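Local coordinates for Galactose/lactose metabolism regulatory protein GAL80 (Saccharomyces cerevisiae, PDB 3BTV) that binds the transcriptional activator GAL4 and blocks its activity when no inducing sugar is present, so repressing the yeast galactose and lactose metabolic genes, at residues Ala42-Leu46 and Ile368-Gln373; Ser374-Phe378 and Glu400-Thr404; Pro20-Phe25 and Gln49-Leu55; Lys120-Trp126 and Val147-Leu153. The protein carries 1 engineered substitution. All blocks are in the same frame, centred on the assembly; numbering follows the deposited sequence.

Contact 1: residues Ala42-Leu46 and Ile368-Gln373; sequences AILQL and IHRLYQ
Ile43 packs on Tyr372 where helix 39-45, from the Rossmann-fold part of the chain, meets helix 363-380, more than 300 residues further on. The contact is helix-to-helix packing: no hydrogen bond crosses it, and CA atoms come as near as 4.8 Å between Ala42 and His369, a distance that the small alanine side chain permits. Three side chains meet Tyr372. Ile43 sends its CG1 branch to the outer part of the ring, with CG1 3.6 Å from Tyr372 CE2; this branch stands anti to the carbonyl carbon (chi1 -58°), and its CD1 continues toward the phenol oxygen. Ala42 CB lies 3.9 Å from Tyr372 CD1, and Leu46 CD1 packs on Tyr372 CB near the root of the side chain. The hydroxyl itself is taken up outside the two segments, in a hydrogen bond with His39 ND1, while Phe50 meets the ring edge-to-face.

Polar groups take part without bonding across the interface. His369 swings its imidazole alongside helix 39-45 because CG is anti to the backbone N (chi1 -177°), and Ala42 CA then sits at the ring edge, 3.7 Å from His369 CD2. The Gln45 side chain crosses the imidazole at about a right angle, its amide plane turned 53° from the ring. His369 NE2 is buried here with no polar partner in the model: Gln45 OE1 stays 3.7 Å from it, and Leu46 CG lies 4.0 Å from the same nitrogen.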
# COMPACT_ATOMS: atom_id res chain seq x y z
N ALA B 42 16.01 30.07 13.78
CA ALA B 42 16.41 29.26 14.93
C ALA B 42 17.59 29.86 15.68
O ALA B 42 17.52 30.09 16.89
CB ALA B 42 16.72 27.84 14.49
N ILE B 43 18.68 30.12 14.97
CA ILE B 43 19.88 30.67 15.58
C ILE B 43 19.61 32.05 16.18
O ILE B 43 20.24 32.45 17.17
CB ILE B 43 21.03 30.78 14.56
CG1 ILE B 43 21.35 29.41 13.96
CG2 ILE B 43 22.27 31.41 15.20
CD1 ILE B 43 22.49 29.42 12.96
N LEU B 44 18.67 32.77 15.59
CA LEU B 44 18.32 34.11 16.05
C LEU B 44 17.70 34.04 17.44
O LEU B 44 17.98 34.87 18.30
CB LEU B 44 17.35 34.76 15.06
CG LEU B 44 16.99 36.23 15.30
CD1 LEU B 44 18.25 37.08 15.40
CD2 LEU B 44 16.08 36.73 14.18
N GLN B 45 16.86 33.03 17.64
CA GLN B 45 16.13 32.87 18.89
C GLN B 45 17.02 32.33 20.01
O GLN B 45 16.82 32.64 21.19
CB GLN B 45 14.93 31.96 18.67
CG GLN B 45 13.78 32.19 19.63
CD GLN B 45 12.45 31.77 19.05
OE1 GLN B 45 12.38 31.28 17.93
NE2 GLN B 45 11.38 31.97 19.81
N LEU B 46 18.00 31.52 19.64
CA LEU B 46 18.95 30.96 20.60
C LEU B 46 20.25 31.74 20.56
O LEU B 46 21.35 31.16 20.57
CB LEU B 46 19.17 29.48 20.30
CG LEU B 46 17.87 28.67 20.23
CD1 LEU B 46 18.06 27.33 19.52
CD2 LEU B 46 17.28 28.47 21.62
N ILE B 368 13.31 22.41 12.64
CA ILE B 368 14.72 22.78 12.61
C ILE B 368 15.12 23.48 13.91
O ILE B 368 16.24 23.32 14.40
CB ILE B 368 15.08 23.70 11.41
CG1 ILE B 368 15.26 22.87 10.13
CG2 ILE B 368 16.38 24.43 11.69
CD1 ILE B 368 13.96 22.36 9.56
N HIS B 369 14.19 24.24 14.49
CA HIS B 369 14.48 24.95 15.72
C HIS B 369 14.77 23.95 16.83
O HIS B 369 15.72 24.11 17.60
CB HIS B 369 13.30 25.84 16.12
CG HIS B 369 13.56 26.65 17.36
ND1 HIS B 369 13.14 26.25 18.61
CD2 HIS B 369 14.21 27.82 17.53
CE1 HIS B 369 13.52 27.16 19.50
NE2 HIS B 369 14.16 28.12 18.87
N ARG B 370 13.94 22.92 16.89
CA ARG B 370 14.01 21.93 17.95
C ARG B 370 15.26 21.07 17.79
O ARG B 370 15.77 20.50 18.76
CB ARG B 370 12.74 21.07 17.99
CG ARG B 370 11.55 21.81 18.61
CD ARG B 370 10.21 21.15 18.29
NE ARG B 370 10.00 19.90 19.02
CZ ARG B 370 9.13 19.73 20.02
NH1 ARG B 370 8.36 20.73 20.42
NH2 ARG B 370 9.03 18.55 20.61
N LEU B 371 15.75 20.99 16.56
CA LEU B 371 17.02 20.30 16.29
C LEU B 371 18.19 21.10 16.89
O LEU B 371 19.05 20.54 17.57
CB LEU B 371 17.21 20.11 14.78
CG LEU B 371 18.53 19.49 14.33
CD1 LEU B 371 18.80 18.19 15.09
CD2 LEU B 371 18.51 19.26 12.82
N TYR B 372 18.22 22.40 16.61
CA TYR B 372 19.23 23.28 17.19
C TYR B 372 19.19 23.22 18.71
O TYR B 372 20.22 23.12 19.36
CB TYR B 372 19.03 24.72 16.72
CG TYR B 372 19.80 25.06 15.47
CD1 TYR B 372 19.25 24.85 14.22
CD2 TYR B 372 21.10 25.56 15.55
CE1 TYR B 372 19.96 25.14 13.07
CE2 TYR B 372 21.82 25.85 14.40
CZ TYR B 372 21.24 25.64 13.17
OH TYR B 372 21.93 25.92 12.02
N GLN B 373 17.99 23.28 19.27
CA GLN B 373 17.82 23.22 20.71
C GLN B 373 18.44 21.94 21.27
O GLN B 373 19.17 21.97 22.26
CB GLN B 373 16.34 23.32 21.09
CG GLN B 373 16.08 23.42 22.58
CD GLN B 373 16.41 24.79 23.15
OE1 GLN B 373 17.36 24.95 23.91
NE2 GLN B 373 15.61 25.79 22.77

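Contact 2: residues Ser374-Phe378 and Glu400-Thr404; sequences SISDF and EGFPT
Gly401 O has two polar groups near it: Lys157 NZ, outside the two segments, hydrogen-bonds to it, and Ser374 OG lies 3.3 Å from Gly401 O without a hydrogen bond between them. The serine hydroxyl is instead bonded to Leu371 O, one turn earlier in its own helix, and its oxygen also touches the Phe402 side chain at CB.

The apolar half of the contact turns on the Phe402 ring. With chi1 at 46°, CG falls between the backbone N and the carbonyl carbon, and the ring is directed at the helix. Ile375 covers one face, its CG1 4.0 Å from Phe402 CD1 and displaced toward the rim. Phe378 is met by the ring's edge: the pair is an offset edge-to-face stack, centroids 5.5 Å apart and planes at 78°, in which Phe402 CE1 comes within 3.7 Å of Phe378 CD2. Phe392 adds a third aromatic ring, touching both phenylalanines.

Segment 400-404 is thus a loop that meets helix 363-380 through Gly401 and Phe402, just before helix 405-424, whose N-cap is Thr404. On the sheet side, Phe402 rests on Ile150 and Pro403 shares a probable backbone hydrogen bond with Ile151, both of strand 148-152.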
# COMPACT_ATOMS: atom_id res chain seq x y z
N SER B 374 18.16 20.81 20.63
CA SER B 374 18.66 19.53 21.10
C SER B 374 20.18 19.48 21.03
O SER B 374 20.83 18.75 21.78
CB SER B 374 18.01 18.36 20.34
OG SER B 374 18.70 18.08 19.13
N ILE B 375 20.76 20.27 20.13
CA ILE B 375 22.20 20.33 19.99
C ILE B 375 22.86 21.01 21.19
O ILE B 375 23.72 20.43 21.85
CB ILE B 375 22.62 21.04 18.69
CG1 ILE B 375 22.22 20.20 17.47
CG2 ILE B 375 24.12 21.29 18.68
CD1 ILE B 375 22.61 20.81 16.14
N SER B 376 22.45 22.25 21.47
CA SER B 376 23.03 22.99 22.59
C SER B 376 22.79 22.28 23.92
O SER B 376 23.66 22.28 24.79
CB SER B 376 22.48 24.41 22.64
OG SER B 376 21.17 24.44 23.18
N ASP B 377 21.62 21.67 24.08
CA ASP B 377 21.31 20.94 25.30
C ASP B 377 22.27 19.79 25.50
O ASP B 377 22.65 19.48 26.63
CB ASP B 377 19.87 20.42 25.25
CG ASP B 377 18.86 21.52 25.45
OD1 ASP B 377 19.26 22.71 25.43
OD2 ASP B 377 17.67 21.21 25.63
N PHE B 378 22.66 19.15 24.41
CA PHE B 378 23.72 18.17 24.45
C PHE B 378 25.01 18.89 24.79
O PHE B 378 25.78 18.46 25.65
CB PHE B 378 23.85 17.48 23.09
CG PHE B 378 25.17 16.76 22.89
CD1 PHE B 378 25.47 15.60 23.58
CD2 PHE B 378 26.10 17.25 21.97
CE1 PHE B 378 26.68 14.94 23.38
CE2 PHE B 378 27.31 16.59 21.77
CZ PHE B 378 27.59 15.43 22.48
N GLU B 400 17.16 10.80 22.85
CA GLU B 400 18.24 11.74 23.14
C GLU B 400 19.08 12.11 21.95
O GLU B 400 19.19 11.36 20.98
CB GLU B 400 19.19 11.12 24.18
CG GLU B 400 18.73 11.26 25.60
CD GLU B 400 17.23 11.12 25.72
OE1 GLU B 400 16.59 12.07 26.22
OE2 GLU B 400 16.69 10.07 25.29
N GLY B 401 19.72 13.27 22.05
CA GLY B 401 20.70 13.69 21.08
C GLY B 401 20.04 14.18 19.81
O GLY B 401 19.05 14.90 19.84
N PHE B 402 20.60 13.76 18.69
CA PHE B 402 20.18 14.24 17.39
C PHE B 402 20.85 13.32 16.39
O PHE B 402 21.89 12.72 16.69
CB PHE B 402 20.68 15.67 17.20
CG PHE B 402 22.12 15.86 17.59
CD1 PHE B 402 22.45 16.40 18.82
CD2 PHE B 402 23.15 15.47 16.73
CE1 PHE B 402 23.78 16.56 19.18
CE2 PHE B 402 24.47 15.64 17.09
CZ PHE B 402 24.79 16.19 18.32
N PRO B 403 20.27 13.21 15.18
CA PRO B 403 20.79 12.29 14.17
C PRO B 403 22.10 12.81 13.61
O PRO B 403 22.29 14.02 13.48
CB PRO B 403 19.72 12.31 13.07
CG PRO B 403 18.76 13.39 13.43
CD PRO B 403 19.24 14.11 14.63
N THR B 404 22.99 11.89 13.26
CA THR B 404 24.31 12.23 12.80
C THR B 404 24.50 11.77 11.37
O THR B 404 23.59 11.19 10.77
CB THR B 404 25.36 11.51 13.65
OG1 THR B 404 25.33 10.11 13.33
CG2 THR B 404 25.06 11.68 15.12

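Contact 3: residues Pro20-Phe25 and Gln49-Leu55; sequences PIRVGF and QFQITAL
Ile21 holds CG1 anti to the carbonyl carbon (chi1 -58°) and Phe50 places CG likewise (chi1 -65°), which lays the two side chains side by side, pointing the same way, on one face of a parallel Rossmann-fold sheet. Strands 21-26 and 50-56 belong to a beta-alpha-beta unit whose helix is 39-45, and the short axes of these segments diverge by 43°.

The backbone ladder is regular at its start. Ile21 N donates to Gln49 O at 2.6 Å, Gln51 N to Ile21 O, and Val23 N to Gln51 O. At Thr53 the pattern is disturbed: Val23 O takes Thr53 N at 3.1 Å and, weakly, Ala54 N, and the nearest CA partner moves from Ile52 for Val23 to Ala54 for Gly24, leaving Thr53 extra. Phe25 N to Ala54 O, 3.2 Å, resumes the ladder.

On the Ile21 face, Val23 CG2 meets the edge of the Phe50 ring, and His379 of helix 363-380 touches Ile21. The other face carries Arg22, whose NH2 forms a salt bridge with Asp91; Thr53 CG2 packs against Arg22 CB (3.8 Å), and the threonine hydroxyl bonds to Thr89 O. The closest side-chain approach between Ile21 and Phe50 is from CD1 to CE2, 3.5 Å.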
# COMPACT_ATOMS: atom_id res chain seq x y z
N PRO B 20 28.72 30.68 24.18
CA PRO B 20 28.07 30.62 22.86
C PRO B 20 28.80 29.73 21.86
O PRO B 20 30.02 29.83 21.71
CB PRO B 20 28.12 32.08 22.38
CG PRO B 20 28.21 32.88 23.61
CD PRO B 20 29.02 32.07 24.57
N ILE B 21 28.04 28.89 21.17
CA ILE B 21 28.58 28.04 20.11
C ILE B 21 28.84 28.88 18.85
O ILE B 21 27.91 29.46 18.28
CB ILE B 21 27.61 26.88 19.80
CG1 ILE B 21 27.37 26.06 21.06
CG2 ILE B 21 28.17 25.99 18.70
CD1 ILE B 21 26.40 24.92 20.87
N ARG B 22 30.10 28.96 18.44
CA ARG B 22 30.49 29.77 17.28
C ARG B 22 30.23 29.04 15.96
O ARG B 22 30.78 27.97 15.72
CB ARG B 22 31.96 30.17 17.38
CG ARG B 22 32.31 31.01 18.60
CD ARG B 22 33.80 31.31 18.64
NE ARG B 22 34.61 30.09 18.69
CZ ARG B 22 35.92 30.06 18.52
NH1 ARG B 22 36.60 31.17 18.27
NH2 ARG B 22 36.57 28.90 18.58
N VAL B 23 29.41 29.65 15.10
CA VAL B 23 28.93 28.97 13.90
C VAL B 23 29.39 29.59 12.58
O VAL B 23 29.19 30.78 12.35
CB VAL B 23 27.38 28.91 13.89
CG1 VAL B 23 26.87 28.16 12.67
CG2 VAL B 23 26.87 28.27 15.17
N GLY B 24 30.00 28.77 11.73
CA GLY B 24 30.37 29.16 10.38
C GLY B 24 29.38 28.61 9.36
O GLY B 24 29.07 27.42 9.36
N PHE B 25 28.89 29.47 8.48
CA PHE B 25 27.79 29.10 7.61
C PHE B 25 28.11 29.16 6.11
O PHE B 25 28.56 30.19 5.59
CB PHE B 25 26.59 29.99 7.91
CG PHE B 25 25.30 29.25 7.93
CD1 PHE B 25 24.65 28.95 6.75
CD2 PHE B 25 24.75 28.84 9.13
CE1 PHE B 25 23.46 28.26 6.77
CE2 PHE B 25 23.57 28.15 9.15
CZ PHE B 25 22.92 27.86 7.97
N GLN B 49 23.03 30.56 22.95
CA GLN B 49 23.74 29.32 22.69
C GLN B 49 24.51 29.31 21.37
O GLN B 49 25.42 28.51 21.19
CB GLN B 49 22.77 28.13 22.72
CG GLN B 49 22.08 27.90 24.05
CD GLN B 49 20.68 28.48 24.08
OE1 GLN B 49 19.73 27.80 24.45
NE2 GLN B 49 20.55 29.74 23.67
N PHE B 50 24.13 30.18 20.44
CA PHE B 50 24.75 30.20 19.12
C PHE B 50 25.08 31.61 18.64
O PHE B 50 24.32 32.55 18.86
CB PHE B 50 23.84 29.54 18.09
CG PHE B 50 23.62 28.07 18.33
CD1 PHE B 50 22.45 27.62 18.94
CD2 PHE B 50 24.55 27.13 17.92
CE1 PHE B 50 22.23 26.27 19.15
CE2 PHE B 50 24.34 25.78 18.12
CZ PHE B 50 23.18 25.35 18.74
N GLN B 51 26.23 31.74 17.98
CA GLN B 51 26.61 32.98 17.34
C GLN B 51 27.28 32.73 15.99
O GLN B 51 28.18 31.90 15.89
CB GLN B 51 27.53 33.80 18.25
CG GLN B 51 26.80 34.72 19.21
CD GLN B 51 25.89 35.70 18.50
OE1 GLN B 51 24.72 35.40 18.23
NE2 GLN B 51 26.41 36.88 18.20
N ILE B 52 26.84 33.45 14.97
CA ILE B 52 27.43 33.34 13.64
C ILE B 52 28.69 34.19 13.53
O ILE B 52 28.62 35.41 13.38
CB ILE B 52 26.42 33.74 12.55
CG1 ILE B 52 25.29 32.70 12.47
CG2 ILE B 52 27.11 33.87 11.20
CD1 ILE B 52 24.21 33.05 11.46
N THR B 53 29.85 33.54 13.59
CA THR B 53 31.12 34.24 13.59
C THR B 53 31.81 34.19 12.22
O THR B 53 32.78 34.90 11.98
CB THR B 53 32.09 33.66 14.64
OG1 THR B 53 32.46 32.33 14.27
CG2 THR B 53 31.43 33.65 16.01
N ALA B 54 31.30 33.34 11.34
CA ALA B 54 31.89 33.19 10.01
C ALA B 54 30.82 32.93 8.96
O ALA B 54 29.73 32.45 9.28
CB ALA B 54 32.91 32.08 10.02
N LEU B 55 31.13 33.25 7.71
CA LEU B 55 30.17 33.11 6.63
C LEU B 55 30.95 32.99 5.33
O LEU B 55 31.93 33.70 5.13
CB LEU B 55 29.27 34.34 6.57
CG LEU B 55 27.78 34.17 6.33
CD1 LEU B 55 27.15 33.49 7.53
CD2 LEU B 55 27.12 35.51 6.07

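Contact 4: residues Lys120-Trp126 and Val147-Leu153; sequences KYLFVEW and VQTIISL
Lys120 O accepts Gln148 N at the start of a ladder of five backbone hydrogen bonds joining parallel strands 121-125 and 148-152, which run 20° apart as the last two strands of the Rossmann-fold sheet and are connected through helix 132-143 in a beta-alpha-beta unit. The shortest bond is Ile150 N to Leu122 O, 2.7 Å; the straightest is Val124 N to Ile150 O, 173° at the hydrogen.

On one face, Phe123 and Ile150 pack by CH-pi contact. With the isoleucine's CG1 beside the backbone N (chi1 -51°), CG2 is anti to that N and stands over the phenyl face 4.2 Å from the centroid of Phe123, while Ser152 N lies at the ring's edge, 3.8 Å from Phe123 CE2. Ile150 CD1 reaches the other way, to Tyr121 CB at 4.0 Å, and the tyrosine ring lies against the aliphatic part of Gln148. The tyrosine hydroxyl bonds to His379 ND1, and Glu125 OE2 is gripped by Trp34 NE1 and His39 NE2.

Ser152 centres an inverse gamma turn. Trp126, whose NE1 bonds to Thr211 O, has Leu153 CD2 over one face of its indole, 3.9 Å from Trp126 CG.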
# COMPACT_ATOMS: atom_id res chain seq x y z
N LYS B 120 34.20 21.52 16.40
CA LYS B 120 33.60 20.43 17.17
C LYS B 120 32.44 19.80 16.42
O LYS B 120 32.10 18.64 16.66
CB LYS B 120 33.11 20.95 18.52
CG LYS B 120 34.20 21.58 19.38
CD LYS B 120 35.21 20.54 19.85
CE LYS B 120 36.30 21.18 20.69
NZ LYS B 120 37.19 22.08 19.90
N TYR B 121 31.82 20.56 15.53
CA TYR B 121 30.59 20.12 14.91
C TYR B 121 30.51 20.36 13.41
O TYR B 121 30.92 21.41 12.92
CB TYR B 121 29.39 20.80 15.57
CG TYR B 121 29.29 20.55 17.05
CD1 TYR B 121 29.64 21.54 17.97
CD2 TYR B 121 28.85 19.33 17.54
CE1 TYR B 121 29.55 21.32 19.33
CE2 TYR B 121 28.76 19.10 18.90
CZ TYR B 121 29.11 20.09 19.79
OH TYR B 121 29.02 19.85 21.14
N LEU B 122 29.97 19.38 12.70
CA LEU B 122 29.65 19.54 11.29
C LEU B 122 28.18 19.21 11.06
O LEU B 122 27.72 18.10 11.34
CB LEU B 122 30.53 18.66 10.41
CG LEU B 122 30.15 18.70 8.93
CD1 LEU B 122 30.35 20.12 8.37
CD2 LEU B 122 30.95 17.68 8.13
N PHE B 123 27.45 20.19 10.55
CA PHE B 123 26.01 20.07 10.37
C PHE B 123 25.71 20.10 8.87
O PHE B 123 26.01 21.09 8.20
CB PHE B 123 25.34 21.26 11.06
CG PHE B 123 23.84 21.17 11.16
CD1 PHE B 123 23.14 22.07 11.94
CD2 PHE B 123 23.14 20.19 10.48
CE1 PHE B 123 21.76 22.00 12.05
CE2 PHE B 123 21.75 20.11 10.59
CZ PHE B 123 21.07 21.02 11.36
N VAL B 124 25.13 19.01 8.36
CA VAL B 124 24.80 18.92 6.93
C VAL B 124 23.33 18.62 6.74
O VAL B 124 22.74 17.88 7.53
CB VAL B 124 25.65 17.85 6.20
CG1 VAL B 124 25.35 17.83 4.70
CG2 VAL B 124 27.15 18.11 6.43
N GLU B 125 22.73 19.17 5.70
CA GLU B 125 21.34 18.87 5.39
C GLU B 125 21.18 17.56 4.65
O GLU B 125 22.10 17.10 3.98
CB GLU B 125 20.71 20.01 4.59
CG GLU B 125 20.47 21.23 5.44
CD GLU B 125 19.63 22.25 4.74
OE1 GLU B 125 19.94 22.56 3.56
OE2 GLU B 125 18.65 22.75 5.35
N TRP B 126 20.01 16.94 4.80
CA TRP B 126 19.65 15.77 4.02
C TRP B 126 19.19 16.27 2.65
O TRP B 126 18.47 17.25 2.59
CB TRP B 126 18.53 14.98 4.71
CG TRP B 126 18.09 13.79 3.90
CD1 TRP B 126 16.99 13.71 3.12
CD2 TRP B 126 18.77 12.54 3.78
NE1 TRP B 126 16.94 12.49 2.51
CE2 TRP B 126 18.02 11.74 2.89
CE3 TRP B 126 19.95 12.01 4.31
CZ2 TRP B 126 18.40 10.44 2.54
CZ3 TRP B 126 20.32 10.72 3.97
CH2 TRP B 126 19.55 9.96 3.09
N VAL B 147 35.28 15.17 14.28
CA VAL B 147 34.19 16.07 14.68
C VAL B 147 32.89 15.32 14.89
O VAL B 147 32.64 14.28 14.26
CB VAL B 147 33.96 17.18 13.64
CG1 VAL B 147 35.16 18.13 13.59
CG2 VAL B 147 33.69 16.57 12.27
N GLN B 148 32.05 15.85 15.77
CA GLN B 148 30.70 15.32 15.91
C GLN B 148 29.88 15.83 14.74
O GLN B 148 29.95 17.02 14.40
CB GLN B 148 30.06 15.77 17.22
CG GLN B 148 28.59 15.39 17.32
CD GLN B 148 28.38 13.90 17.48
OE1 GLN B 148 27.81 13.24 16.62
NE2 GLN B 148 28.85 13.37 18.60
N THR B 149 29.11 14.94 14.13
CA THR B 149 28.33 15.31 12.95
C THR B 149 26.83 15.34 13.24
O THR B 149 26.33 14.62 14.10
CB THR B 149 28.60 14.36 11.76
OG1 THR B 149 27.98 13.09 12.01
CG2 THR B 149 30.10 14.16 11.54
N ILE B 150 26.13 16.20 12.51
CA ILE B 150 24.68 16.28 12.57
C ILE B 150 24.12 16.23 11.16
O ILE B 150 24.66 16.87 10.25
CB ILE B 150 24.21 17.58 13.27
CG1 ILE B 150 24.93 17.77 14.61
CG2 ILE B 150 22.69 17.59 13.47
CD1 ILE B 150 25.92 18.95 14.65
N ILE B 151 23.05 15.46 10.95
CA ILE B 151 22.32 15.50 9.69
C ILE B 151 20.96 16.12 9.95
O ILE B 151 20.33 15.85 10.97
CB ILE B 151 22.14 14.09 9.06
CG1 ILE B 151 21.56 14.18 7.64
CG2 ILE B 151 21.25 13.20 9.92
CD1 ILE B 151 22.59 14.67 6.59
N SER B 152 20.48 16.95 9.02
CA SER B 152 19.18 17.58 9.17
C SER B 152 18.01 16.64 8.85
O SER B 152 17.28 16.83 7.87
CB SER B 152 19.09 18.83 8.28
OG SER B 152 17.96 19.60 8.65
N LEU B 153 17.83 15.61 9.68
CA LEU B 153 16.62 14.79 9.62
C LEU B 153 15.66 15.34 10.69
O LEU B 153 15.29 14.65 11.64
CB LEU B 153 16.95 13.31 9.86
CG LEU B 153 17.71 12.61 8.71
CD1 LEU B 153 18.13 11.19 9.09
CD2 LEU B 153 16.87 12.56 7.44

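Helix 363-380 supplies both contact 1 and contact 2, whose centres are 11 Å apart, and it lies across the Rossmann-fold sheet to which contacts 3 and 4 belong. Those two, with centres about 14 Å apart, share the sheet without touching, the nearest atoms being about 5 Å apart. The helix joins them: Tyr372 O lies 3.7 Å from Phe50 CE1 in contact 3, and Leu371 CD2 packs 3.4 Å from Phe123 CZ in contact 4. Contact 2 lies closest to contact 4, centres about 10 Å apart, with Thr404 CB 3.3 Å from Thr149 O where the 400-404 loop packs on the last strand.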